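Local atomic coordinates of macrophomate synthase intermolecular Diels-Alderase (Macrophoma commelinae, PDB entry 1IZC), a protein that is a hexameric TIM-barrel enzyme of the HpcH/HpaI aldolase/citrate lyase family that binds magnesium ion and pyruvic acid. Residues S162-D167 and V171-N176; L22-N27 and P151-P156; P64-I69 and A270-F275; D83-A88 and S96-R101. The protein carries 1 engineered substitution. All coordinates share one frame; numbering follows the deposited sequence.

The contacts run from a closed eight-stranded parallel barrel out to the loops around it. Contacts 3 and 4, with centres 11 Å apart, belong to the barrel; strands 66-70 and 97-101 are neighbours in the sheet, and helix 78-91 connects them. Contact 4 carries R101 of the pyruvic acid pocket at its strand's end. The centre of contact 2 is 13 Å from that of contact 4 and 11 Å from that of contact 1; it ties the loop before helix 28-37 to the loop before helix 171-177. Contact 1, after contact 4 in the chain, lies where that loop meets its helix, beside a second subunit. Contact 4 nests inside the loops closed by contacts 2 and 3, which interlace.

Contact 1: residues S162-D167 and V171-N176; sequences SLFPND and VATSNN
D167 and S162 face the first turn of helix 171-177, S162 from an ST turn in which its OG accepts a hydrogen bond from F164 N (3.0 Å). The polar part centres on the D167 carboxylate. Its CG stands anti to the backbone N (chi1 -173°), which carries both oxygens over to the start of the helix. D167 OD1 takes a nearly straight bond from A172 N (2.9 Å, 172°), met on the syn side but well out of the carboxylate plane, while OD2 receives a weak one from T173 N. These amides, with the helix dipole behind them, would probably stabilise the negative charge. From the other direction, S162 OG donates to the anti lone pair of D167 OD2 at 2.8 Å, and the serine hydroxyl thus links the turn to the carboxylate that grips the helix.

A water joins the polar set: water 1 accepts from L163 N and donates to T173 OG1 at 2.6 Å, an oxygen also hydrogen-bonded to N170 just before the helix.

The packing part belongs to F164. The methyl of A172 lies 3.7 Å from F164 CG, and the backbone carbonyl carbon of A172 sits above one ring face near the rim. T173 OG1 comes up at the ring edge. K3 of a neighbouring subunit packs on the same phenylalanine, placing this surface contact close to a subunit interface. Further along the helix, the N176 amide crosses the ring with its plane tilted 52°, bringing N176 ND2 over the face to 3.1 Å from F164 CE2.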
loop_
_atom_site.group_PDB
_atom_site.type_symbol
_atom_site.label_atom_id
_atom_site.label_comp_id
_atom_site.label_asym_id
_atom_site.label_seq_id
_atom_site.Cartn_x
_atom_site.Cartn_y
_atom_site.Cartn_z
ATOM N N SER A 162 -31.483 4.553 7.336
ATOM C CA SER A 162 -31.298 5.800 8.078
ATOM C C SER A 162 -32.209 5.766 9.301
ATOM O O SER A 162 -33.224 5.070 9.305
ATOM C CB SER A 162 -31.680 7.003 7.201
ATOM O OG SER A 162 -31.768 8.196 7.981
ATOM N N LEU A 163 -31.851 6.511 10.338
ATOM C CA LEU A 163 -32.680 6.575 11.540
ATOM C C LEU A 163 -33.852 7.505 11.281
ATOM O O LEU A 163 -34.842 7.468 12.003
ATOM C CB LEU A 163 -31.907 7.150 12.719
ATOM C CG LEU A 163 -30.721 6.353 13.264
ATOM C CD1 LEU A 163 -30.069 7.156 14.379
ATOM C CD2 LEU A 163 -31.201 4.996 13.775
ATOM N N PHE A 164 -33.719 8.341 10.256
ATOM C CA PHE A 164 -34.756 9.320 9.927
ATOM C C PHE A 164 -35.736 8.834 8.874
ATOM O O PHE A 164 -35.391 8.033 8.015
ATOM C CB PHE A 164 -34.099 10.623 9.472
ATOM C CG PHE A 164 -33.195 11.218 10.506
ATOM C CD1 PHE A 164 -31.886 10.768 10.648
ATOM C CD2 PHE A 164 -33.679 12.171 11.400
ATOM C CE1 PHE A 164 -31.073 11.256 11.672
ATOM C CE2 PHE A 164 -32.875 12.665 12.428
ATOM C CZ PHE A 164 -31.569 12.206 12.566
ATOM N N PRO A 165 -36.989 9.324 8.933
ATOM C CA PRO A 165 -38.053 8.953 7.990
ATOM C C PRO A 165 -37.769 9.429 6.571
ATOM O O PRO A 165 -37.236 10.523 6.377
ATOM C CB PRO A 165 -39.297 9.651 8.557
ATOM C CG PRO A 165 -38.957 9.926 9.984
ATOM C CD PRO A 165 -37.492 10.265 9.949
ATOM N N ASN A 166 -38.141 8.610 5.590
ATOM C CA ASN A 166 -37.959 8.936 4.177
ATOM C C ASN A 166 -36.647 9.658 3.938
ATOM O O ASN A 166 -36.616 10.736 3.341
ATOM C CB ASN A 166 -39.114 9.816 3.691
ATOM C CG ASN A 166 -40.467 9.247 4.059
ATOM O OD1 ASN A 166 -40.838 8.154 3.619
ATOM N ND2 ASN A 166 -41.215 9.983 4.876
ATOM N N ASP A 167 -35.560 9.044 4.392
ATOM C CA ASP A 167 -34.235 9.632 4.255
ATOM C C ASP A 167 -33.304 8.622 3.579
ATOM O O ASP A 167 -32.260 8.269 4.128
ATOM C CB ASP A 167 -33.732 10.000 5.655
ATOM C CG ASP A 167 -32.437 10.785 5.635
ATOM O OD1 ASP A 167 -32.310 11.701 4.804
ATOM O OD2 ASP A 167 -31.553 10.485 6.471
ATOM N N VAL A 171 -29.424 12.308 3.984
ATOM C CA VAL A 171 -29.155 13.732 4.051
ATOM C C VAL A 171 -29.510 14.234 5.452
ATOM O O VAL A 171 -28.829 15.096 5.997
ATOM C CB VAL A 171 -29.997 14.497 3.000
ATOM C CG1 VAL A 171 -30.066 15.976 3.352
ATOM C CG2 VAL A 171 -29.371 14.317 1.627
ATOM N N ALA A 172 -30.576 13.695 6.035
ATOM C CA ALA A 172 -30.992 14.110 7.373
ATOM C C ALA A 172 -29.959 13.635 8.388
ATOM O O ALA A 172 -29.600 14.351 9.326
ATOM C CB ALA A 172 -32.374 13.521 7.710
ATOM N N THR A 173 -29.488 12.409 8.196
ATOM C CA THR A 173 -28.487 11.841 9.093
ATOM C C THR A 173 -27.291 12.772 9.149
ATOM O O THR A 173 -26.829 13.171 10.227
ATOM C CB THR A 173 -28.021 10.476 8.582
ATOM O OG1 THR A 173 -29.128 9.576 8.593
ATOM C CG2 THR A 173 -26.895 9.925 9.466
ATOM N N SER A 174 -26.791 13.128 7.973
ATOM C CA SER A 174 -25.635 13.994 7.892
ATOM C C SER A 174 -25.858 15.381 8.474
ATOM O O SER A 174 -25.045 15.883 9.253
ATOM C CB SER A 174 -25.183 14.108 6.439
ATOM O OG SER A 174 -24.732 12.839 5.969
ATOM N N ASN A 175 -26.964 16.014 8.118
ATOM C CA ASN A 175 -27.177 17.361 8.621
ATOM C C ASN A 175 -27.562 17.447 10.103
ATOM O O ASN A 175 -27.373 18.492 10.734
ATOM C CB ASN A 175 -28.192 18.087 7.723
ATOM C CG ASN A 175 -27.558 18.606 6.414
ATOM O OD1 ASN A 175 -26.398 18.306 6.093
ATOM N ND2 ASN A 175 -28.330 19.382 5.654
ATOM N N ASN A 176 -28.062 16.349 10.666
ATOM C CA ASN A 176 -28.451 16.337 12.069
ATOM C C ASN A 176 -27.390 15.767 13.012
ATOM O O ASN A 176 -27.393 16.072 14.198
ATOM C CB ASN A 176 -29.734 15.523 12.275
ATOM C CG ASN A 176 -30.919 16.094 11.527
ATOM O OD1 ASN A 176 -31.025 17.300 11.342
ATOM N ND2 ASN A 176 -31.826 15.226 11.108
HETATM O O HOH W 1 -29.307 8.008 10.688
#

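Contact 2: residues L22-N27 and P151-P156; sequences LTYPGN and PWTFSP
The phenol of Y24 ends against the backbone-proximal part of F154, its OH resting 3.5 Å from F154 CB, with that methylene lying near the plane of the tyrosine ring at its edge. The F154 ring itself then leads off: chi1 of 67° sets CG between the backbone N and the carbonyl carbon, and the phenyl group meets the ring of F149 at a steep angle. Y24 OH also comes to 3.2 Å from T153 OG1, the two side chains crossing at about a right angle; the hydroxyl pair makes a possible hydrogen bond, but the proton on T153 OG1 has another acceptor within reach.

A water-mediated link lies beside this pair. Water 2 donates to T153 O at 2.5 Å and is hydrogen-bonded to T23 OG1 at 2.7 Å, so T153 is met twice, by T23 through water at its carbonyl and by Y24 at its hydroxyl.

The 151-156 loop also takes part in a subunit interface, where F154 O accepts from W278 of a third subunit. Within its own chain it runs between helices 129-139 and 171-177, whereas 22-27 leads into helix 28-37 and lays T23 against H86 and H90 of helix 78-91.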
loop_
_atom_site.group_PDB
_atom_site.type_symbol
_atom_site.label_atom_id
_atom_site.label_comp_id
_atom_site.label_asym_id
_atom_site.label_seq_id
_atom_site.Cartn_x
_atom_site.Cartn_y
_atom_site.Cartn_z
ATOM N N LEU A 22 -23.206 1.701 10.015
ATOM C CA LEU A 22 -21.958 2.190 10.591
ATOM C C LEU A 22 -21.019 2.903 9.626
ATOM O O LEU A 22 -19.946 3.357 10.022
ATOM C CB LEU A 22 -21.246 1.043 11.316
ATOM C CG LEU A 22 -22.062 0.454 12.478
ATOM C CD1 LEU A 22 -21.292 -0.713 13.077
ATOM C CD2 LEU A 22 -22.338 1.512 13.545
ATOM N N THR A 23 -21.443 3.002 8.370
ATOM C CA THR A 23 -20.711 3.723 7.335
ATOM C C THR A 23 -21.149 5.188 7.373
ATOM O O THR A 23 -20.638 6.023 6.619
ATOM C CB THR A 23 -21.023 3.170 5.939
ATOM O OG1 THR A 23 -22.437 2.977 5.818
ATOM C CG2 THR A 23 -20.303 1.846 5.712
ATOM N N TYR A 24 -22.102 5.489 8.252
ATOM C CA TYR A 24 -22.606 6.854 8.417
ATOM C C TYR A 24 -22.272 7.368 9.809
ATOM O O TYR A 24 -22.118 6.587 10.751
ATOM C CB TYR A 24 -24.114 6.914 8.154
ATOM C CG TYR A 24 -24.405 6.999 6.684
ATOM C CD1 TYR A 24 -24.543 5.852 5.908
ATOM C CD2 TYR A 24 -24.437 8.235 6.040
ATOM C CE1 TYR A 24 -24.706 5.935 4.522
ATOM C CE2 TYR A 24 -24.594 8.328 4.660
ATOM C CZ TYR A 24 -24.730 7.174 3.905
ATOM O OH TYR A 24 -24.908 7.261 2.532
ATOM N N PRO A 25 -22.162 8.699 9.967
ATOM C CA PRO A 25 -21.825 9.240 11.285
ATOM C C PRO A 25 -22.824 9.001 12.396
ATOM O O PRO A 25 -24.035 9.090 12.189
ATOM C CB PRO A 25 -21.652 10.733 11.017
ATOM C CG PRO A 25 -22.707 10.993 9.978
ATOM C CD PRO A 25 -22.515 9.780 9.030
ATOM N N GLY A 26 -22.295 8.690 13.574
ATOM C CA GLY A 26 -23.134 8.514 14.741
ATOM C C GLY A 26 -23.557 9.910 15.172
ATOM O O GLY A 26 -23.017 10.911 14.680
ATOM N N ASN A 27 -24.500 9.998 16.102
ATOM C CA ASN A 27 -24.997 11.311 16.510
ATOM C C ASN A 27 -24.170 12.045 17.563
ATOM O O ASN A 27 -24.539 12.090 18.746
ATOM C CB ASN A 27 -26.446 11.196 16.987
ATOM C CG ASN A 27 -27.154 12.537 16.980
ATOM O OD1 ASN A 27 -26.504 13.580 16.924
ATOM N ND2 ASN A 27 -28.484 12.518 17.044
ATOM N N PRO A 151 -22.151 9.385 -4.556
ATOM C CA PRO A 151 -22.983 8.241 -4.916
ATOM C C PRO A 151 -22.404 6.921 -4.422
ATOM O O PRO A 151 -23.145 5.952 -4.245
ATOM C CB PRO A 151 -23.005 8.310 -6.440
ATOM C CG PRO A 151 -21.602 8.736 -6.750
ATOM C CD PRO A 151 -21.374 9.854 -5.722
ATOM N N TRP A 152 -21.092 6.892 -4.168
ATOM C CA TRP A 152 -20.412 5.657 -3.776
ATOM C C TRP A 152 -20.457 5.223 -2.311
ATOM O O TRP A 152 -19.954 4.150 -1.983
ATOM C CB TRP A 152 -18.937 5.705 -4.186
ATOM C CG TRP A 152 -18.635 6.460 -5.452
ATOM C CD1 TRP A 152 -18.123 7.723 -5.547
ATOM C CD2 TRP A 152 -18.790 5.989 -6.794
ATOM N NE1 TRP A 152 -17.944 8.067 -6.866
ATOM C CE2 TRP A 152 -18.347 7.023 -7.654
ATOM C CE3 TRP A 152 -19.253 4.792 -7.358
ATOM C CZ2 TRP A 152 -18.355 6.896 -9.047
ATOM C CZ3 TRP A 152 -19.261 4.664 -8.751
ATOM C CH2 TRP A 152 -18.813 5.714 -9.577
ATOM N N THR A 153 -21.052 6.037 -1.449
ATOM C CA THR A 153 -21.108 5.731 -0.019
ATOM C C THR A 153 -22.213 4.762 0.366
ATOM O O THR A 153 -22.187 4.175 1.450
ATOM C CB THR A 153 -21.315 7.005 0.807
ATOM O OG1 THR A 153 -22.533 7.642 0.394
ATOM C CG2 THR A 153 -20.148 7.967 0.606
ATOM N N PHE A 154 -23.185 4.597 -0.519
ATOM C CA PHE A 154 -24.311 3.717 -0.240
ATOM C C PHE A 154 -24.776 3.027 -1.509
ATOM O O PHE A 154 -24.195 3.207 -2.573
ATOM C CB PHE A 154 -25.464 4.528 0.348
ATOM C CG PHE A 154 -26.065 5.512 -0.623
ATOM C CD1 PHE A 154 -25.321 6.589 -1.094
ATOM C CD2 PHE A 154 -27.360 5.335 -1.101
ATOM C CE1 PHE A 154 -25.857 7.475 -2.028
ATOM C CE2 PHE A 154 -27.907 6.218 -2.038
ATOM C CZ PHE A 154 -27.150 7.290 -2.501
ATOM N N SER A 155 -25.830 2.232 -1.387
ATOM C CA SER A 155 -26.379 1.523 -2.531
ATOM C C SER A 155 -27.894 1.609 -2.430
ATOM O O SER A 155 -28.501 1.009 -1.549
ATOM C CB SER A 155 -25.937 0.059 -2.517
ATOM O OG SER A 155 -26.390 -0.592 -3.688
ATOM N N PRO A 156 -28.523 2.376 -3.330
ATOM C CA PRO A 156 -29.980 2.547 -3.337
ATOM C C PRO A 156 -30.763 1.239 -3.270
ATOM O O PRO A 156 -30.544 0.343 -4.089
ATOM C CB PRO A 156 -30.226 3.302 -4.648
ATOM C CG PRO A 156 -29.004 4.146 -4.759
ATOM C CD PRO A 156 -27.900 3.160 -4.409
HETATM O O HOH W 2 -23.075 2.652 3.168
#

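Contact 3: residues P64-I69 and A270-F275; sequences PDFVWI and AIAVQF
Strands 66-70 and 271-275 run parallel in the closed TIM barrel, with strand 43-48 between them, and F66 reaches from one to the peptide of I271 in the other. The intervening strand pairs with F66 through V46. The chain turns a corner at A270 before entering its strand. A270, I271 and A272 all lie near the one aromatic side chain.

F66 makes the contact with the far end of its ring. CG lies between the backbone N and the carbonyl carbon (chi1 67°), directing the ring toward the last barrel strand. F66 CZ comes to 3.5 Å from I271 O and 3.8 Å from A272 N, and I271 N also lies in the ring plane at the edge. The alanine methyls fill in beside it, A270 CB at 4.2 Å from F66 CE2 and A272 CB at 4.4 Å from F66 CZ. The I271 side chain turns away, to T42 and A254. F66 also touches L43 and I99, so the ring is wedged among strands inside a buried core.

The two segments share dispersion and shape rather than polar bonds. The ring end lies close to the I271 carbonyl oxygen at an oblique angle, a weakly polar approach at most, which probably imposes little directional restraint.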
loop_
_atom_site.group_PDB
_atom_site.type_symbol
_atom_site.label_atom_id
_atom_site.label_comp_id
_atom_site.label_asym_id
_atom_site.label_seq_id
_atom_site.Cartn_x
_atom_site.Cartn_y
_atom_site.Cartn_z
ATOM N N PRO A 64 -13.611 3.565 23.174
ATOM C CA PRO A 64 -13.577 4.958 23.623
ATOM C C PRO A 64 -14.871 5.620 23.144
ATOM O O PRO A 64 -15.523 5.115 22.225
ATOM C CB PRO A 64 -12.364 5.519 22.891
ATOM C CG PRO A 64 -12.456 4.815 21.571
ATOM C CD PRO A 64 -12.721 3.366 22.017
ATOM N N ASP A 65 -15.250 6.733 23.767
ATOM C CA ASP A 65 -16.457 7.433 23.345
ATOM C C ASP A 65 -16.226 8.058 21.970
ATOM O O ASP A 65 -17.170 8.351 21.249
ATOM C CB ASP A 65 -16.842 8.511 24.367
ATOM C CG ASP A 65 -17.246 7.924 25.711
ATOM O OD1 ASP A 65 -17.775 6.787 25.723
ATOM O OD2 ASP A 65 -17.051 8.603 26.746
ATOM N N PHE A 66 -14.961 8.282 21.624
ATOM C CA PHE A 66 -14.619 8.802 20.307
ATOM C C PHE A 66 -13.158 8.544 19.977
ATOM O O PHE A 66 -12.339 8.342 20.870
ATOM C CB PHE A 66 -14.891 10.322 20.196
ATOM C CG PHE A 66 -13.990 11.192 21.056
ATOM C CD1 PHE A 66 -12.710 11.547 20.630
ATOM C CD2 PHE A 66 -14.440 11.672 22.283
ATOM C CE1 PHE A 66 -11.892 12.374 21.411
ATOM C CE2 PHE A 66 -13.636 12.501 23.079
ATOM C CZ PHE A 66 -12.362 12.856 22.645
ATOM N N VAL A 67 -12.851 8.530 18.682
ATOM C CA VAL A 67 -11.473 8.401 18.217
ATOM C C VAL A 67 -11.299 9.717 17.470
ATOM O O VAL A 67 -12.095 10.045 16.590
ATOM C CB VAL A 67 -11.280 7.228 17.228
ATOM C CG1 VAL A 67 -9.835 7.242 16.695
ATOM C CG2 VAL A 67 -11.557 5.898 17.939
ATOM N N TRP A 68 -10.285 10.479 17.861
ATOM C CA TRP A 68 -9.984 11.781 17.282
ATOM C C TRP A 68 -8.827 11.567 16.310
ATOM O O TRP A 68 -7.691 11.364 16.729
ATOM C CB TRP A 68 -9.572 12.711 18.428
ATOM C CG TRP A 68 -9.466 14.155 18.128
ATOM C CD1 TRP A 68 -10.457 15.092 18.235
ATOM C CD2 TRP A 68 -8.278 14.865 17.764
ATOM N NE1 TRP A 68 -9.953 16.345 17.964
ATOM C CE2 TRP A 68 -8.619 16.231 17.668
ATOM C CE3 TRP A 68 -6.956 14.477 17.514
ATOM C CZ2 TRP A 68 -7.680 17.217 17.328
ATOM C CZ3 TRP A 68 -6.019 15.461 17.176
ATOM C CH2 TRP A 68 -6.390 16.811 17.086
ATOM N N ILE A 69 -9.118 11.612 15.014
ATOM C CA ILE A 69 -8.086 11.386 14.004
ATOM C C ILE A 69 -7.534 12.712 13.505
ATOM O O ILE A 69 -8.286 13.576 13.062
ATOM C CB ILE A 69 -8.656 10.578 12.824
ATOM C CG1 ILE A 69 -9.270 9.276 13.351
ATOM C CG2 ILE A 69 -7.557 10.301 11.787
ATOM C CD1 ILE A 69 -9.929 8.415 12.275
ATOM N N ALA A 270 -15.678 16.940 25.952
ATOM C CA ALA A 270 -15.097 15.928 25.054
ATOM C C ALA A 270 -13.619 16.025 25.354
ATOM O O ALA A 270 -12.985 17.037 25.042
ATOM C CB ALA A 270 -15.367 16.258 23.597
ATOM N N ILE A 271 -13.072 14.980 25.973
ATOM C CA ILE A 271 -11.671 14.994 26.368
ATOM C C ILE A 271 -10.894 13.796 25.832
ATOM O O ILE A 271 -11.309 12.659 26.023
ATOM C CB ILE A 271 -11.544 14.963 27.907
ATOM C CG1 ILE A 271 -12.409 16.070 28.528
ATOM C CG2 ILE A 271 -10.077 15.120 28.312
ATOM C CD1 ILE A 271 -12.466 16.004 30.054
ATOM N N ALA A 272 -9.776 14.061 25.162
ATOM C CA ALA A 272 -8.930 12.977 24.665
ATOM C C ALA A 272 -8.052 12.656 25.875
ATOM O O ALA A 272 -7.253 13.494 26.296
ATOM C CB ALA A 272 -8.083 13.463 23.507
ATOM N N VAL A 273 -8.213 11.459 26.434
ATOM C CA VAL A 273 -7.465 11.081 27.625
ATOM C C VAL A 273 -6.192 10.285 27.383
ATOM O O VAL A 273 -5.492 9.928 28.329
ATOM C CB VAL A 273 -8.368 10.310 28.622
ATOM C CG1 VAL A 273 -9.543 11.209 29.057
ATOM C CG2 VAL A 273 -8.871 9.027 27.997
ATOM N N GLN A 274 -5.896 10.007 26.122
ATOM C CA GLN A 274 -4.684 9.275 25.764
ATOM C C GLN A 274 -4.398 9.640 24.304
ATOM O O GLN A 274 -5.308 10.018 23.563
ATOM C CB GLN A 274 -4.932 7.774 25.949
ATOM C CG GLN A 274 -3.734 6.915 26.344
ATOM C CD GLN A 274 -2.683 7.639 27.167
ATOM O OE1 GLN A 274 -1.793 8.289 26.615
ATOM N NE2 GLN A 274 -2.777 7.530 28.486
ATOM N N PHE A 275 -3.133 9.557 23.905
ATOM C CA PHE A 275 -2.711 9.903 22.551
ATOM C C PHE A 275 -1.886 8.705 22.108
ATOM O O PHE A 275 -0.966 8.284 22.824
ATOM C CB PHE A 275 -1.897 11.194 22.631
ATOM C CG PHE A 275 -2.503 12.197 23.586
ATOM C CD1 PHE A 275 -2.347 12.042 24.968
ATOM C CD2 PHE A 275 -3.341 13.204 23.118
ATOM C CE1 PHE A 275 -3.025 12.869 25.870
ATOM C CE2 PHE A 275 -4.027 14.040 24.008
ATOM C CZ PHE A 275 -3.871 13.870 25.388
#

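Contact 4: residues D83-A88 and S96-R101; sequences DAIHAA and SLVIVR. With PYR (pyruvic acid), chain C.
I85 and A88 of helix 78-91 pack on V98 and V100 of strand 97-101, the helix and second strand of a beta-alpha-beta crossover in the TIM barrel. The short axes approach to 8.5 Å and run close to antiparallel, at 151°.

All the apolar contacts are methyl or methylene meetings. V98 offers both branches: CG2 reaches A88 CB at 3.6 Å, while CG1, anti to the backbone N (chi1 177°), meets I85 CG1 at 4.0 Å. One step further along the same strand face, V100 CG2 touches the end of the isoleucine, I85 CD1, also at 4.0 Å. I85 crosses both valines at about a right angle, laying its chain over the pair. S96 contributes its CB, 3.9 Å from A88 O, while its hydroxyl is hydrogen-bonded to P64 O.

The polar end belongs to R101, at the strand's C-terminal end. Its chain bends at chi3 (71°), and R101 NH1 donates to O3 of the pyruvic acid at 2.6 Å, with O3 near the guanidinium plane at its edge. A salt bridge from NH2 to D70 and a bond from NH1 to Q183 help fix the group's rotation; the ligand also bonds to the backbone N of G210 and D211.

Around this core, helix 53-61 lies against A88, helix 107-116 against I85 and V100, and I69 of strand 66-70 touches both I85 and V98.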
loop_
_atom_site.group_PDB
_atom_site.type_symbol
_atom_site.label_atom_id
_atom_site.label_comp_id
_atom_site.label_asym_id
_atom_site.label_seq_id
_atom_site.Cartn_x
_atom_site.Cartn_y
_atom_site.Cartn_z
ATOM N N ASP A 83 -10.509 4.302 5.488
ATOM C CA ASP A 83 -10.537 3.007 6.156
ATOM C C ASP A 83 -10.430 3.123 7.668
ATOM O O ASP A 83 -11.022 2.316 8.390
ATOM C CB ASP A 83 -9.409 2.099 5.636
ATOM C CG ASP A 83 -9.653 1.607 4.205
ATOM O OD1 ASP A 83 -10.761 1.787 3.675
ATOM O OD2 ASP A 83 -8.727 1.013 3.615
ATOM N N ALA A 84 -9.688 4.116 8.156
ATOM C CA ALA A 84 -9.527 4.287 9.595
ATOM C C ALA A 84 -10.860 4.734 10.201
ATOM O O ALA A 84 -11.270 4.263 11.264
ATOM C CB ALA A 84 -8.430 5.337 9.891
ATOM N N ILE A 85 -11.554 5.627 9.509
ATOM C CA ILE A 85 -12.834 6.105 10.024
ATOM C C ILE A 85 -13.824 4.933 10.075
ATOM O O ILE A 85 -14.512 4.735 11.084
ATOM C CB ILE A 85 -13.369 7.261 9.161
ATOM C CG1 ILE A 85 -12.425 8.468 9.316
ATOM C CG2 ILE A 85 -14.796 7.650 9.615
ATOM C CD1 ILE A 85 -12.713 9.629 8.341
ATOM N N HIS A 86 -13.880 4.150 9.000
ATOM C CA HIS A 86 -14.754 2.975 8.967
ATOM C C HIS A 86 -14.357 2.025 10.100
ATOM O O HIS A 86 -15.206 1.525 10.823
ATOM C CB HIS A 86 -14.606 2.191 7.664
ATOM C CG HIS A 86 -15.425 2.721 6.529
ATOM N ND1 HIS A 86 -15.431 2.127 5.287
ATOM C CD2 HIS A 86 -16.273 3.775 6.452
ATOM C CE1 HIS A 86 -16.253 2.791 4.490
ATOM N NE2 HIS A 86 -16.777 3.795 5.175
ATOM N N ALA A 87 -13.065 1.755 10.239
ATOM C CA ALA A 87 -12.638 0.824 11.294
ATOM C C ALA A 87 -13.013 1.294 12.702
ATOM O O ALA A 87 -13.438 0.485 13.542
ATOM C CB ALA A 87 -11.132 0.579 11.206
ATOM N N ALA A 88 -12.855 2.585 12.979
ATOM C CA ALA A 88 -13.207 3.098 14.309
ATOM C C ALA A 88 -14.668 2.814 14.644
ATOM O O ALA A 88 -14.993 2.361 15.745
ATOM C CB ALA A 88 -12.951 4.609 14.387
ATOM N N SER A 96 -17.850 4.113 19.298
ATOM C CA SER A 96 -16.862 5.176 19.140
ATOM C C SER A 96 -17.158 6.129 17.998
ATOM O O SER A 96 -17.015 5.775 16.830
ATOM C CB SER A 96 -15.470 4.581 18.917
ATOM O OG SER A 96 -15.166 3.636 19.934
ATOM N N LEU A 97 -17.555 7.349 18.332
ATOM C CA LEU A 97 -17.815 8.341 17.296
ATOM C C LEU A 97 -16.462 8.801 16.753
ATOM O O LEU A 97 -15.444 8.678 17.436
ATOM C CB LEU A 97 -18.572 9.520 17.895
ATOM C CG LEU A 97 -19.909 9.077 18.487
ATOM C CD1 LEU A 97 -20.599 10.273 19.111
ATOM C CD2 LEU A 97 -20.774 8.443 17.391
ATOM N N VAL A 98 -16.442 9.334 15.535
ATOM C CA VAL A 98 -15.180 9.774 14.963
ATOM C C VAL A 98 -15.140 11.272 14.737
ATOM O O VAL A 98 -16.050 11.845 14.136
ATOM C CB VAL A 98 -14.892 9.073 13.608
ATOM C CG1 VAL A 98 -13.594 9.610 13.015
ATOM C CG2 VAL A 98 -14.814 7.574 13.802
ATOM N N ILE A 99 -14.087 11.900 15.250
ATOM C CA ILE A 99 -13.871 13.339 15.088
ATOM C C ILE A 99 -12.576 13.452 14.302
ATOM O O ILE A 99 -11.595 12.742 14.592
ATOM C CB ILE A 99 -13.715 14.036 16.451
ATOM C CG1 ILE A 99 -15.024 13.899 17.237
ATOM C CG2 ILE A 99 -13.353 15.514 16.255
ATOM C CD1 ILE A 99 -14.881 14.210 18.732
ATOM N N VAL A 100 -12.558 14.330 13.306
ATOM C CA VAL A 100 -11.372 14.465 12.489
ATOM C C VAL A 100 -10.914 15.901 12.440
ATOM O O VAL A 100 -11.715 16.798 12.175
ATOM C CB VAL A 100 -11.630 14.006 11.023
ATOM C CG1 VAL A 100 -10.360 14.201 10.187
ATOM C CG2 VAL A 100 -12.051 12.549 10.999
ATOM N N ARG A 101 -9.643 16.126 12.755
ATOM C CA ARG A 101 -9.114 17.477 12.618
ATOM C C ARG A 101 -8.499 17.488 11.231
ATOM O O ARG A 101 -7.575 16.725 10.933
ATOM C CB ARG A 101 -8.031 17.825 13.629
ATOM C CG ARG A 101 -7.365 19.110 13.156
ATOM C CD ARG A 101 -6.495 19.729 14.145
ATOM N NE ARG A 101 -5.265 18.983 14.373
ATOM C CZ ARG A 101 -4.395 19.354 15.296
ATOM N NH1 ARG A 101 -4.659 20.431 16.026
ATOM N NH2 ARG A 101 -3.286 18.657 15.507
HETATM C C PYR C . -1.948 22.923 19.343
HETATM O O PYR C . -1.418 23.669 18.498
HETATM O OXT PYR C . -1.657 22.909 20.565
HETATM C CA PYR C . -2.997 22.017 18.746
HETATM O O3 PYR C . -3.300 22.004 17.542
HETATM C CB PYR C . -3.657 21.133 19.722
#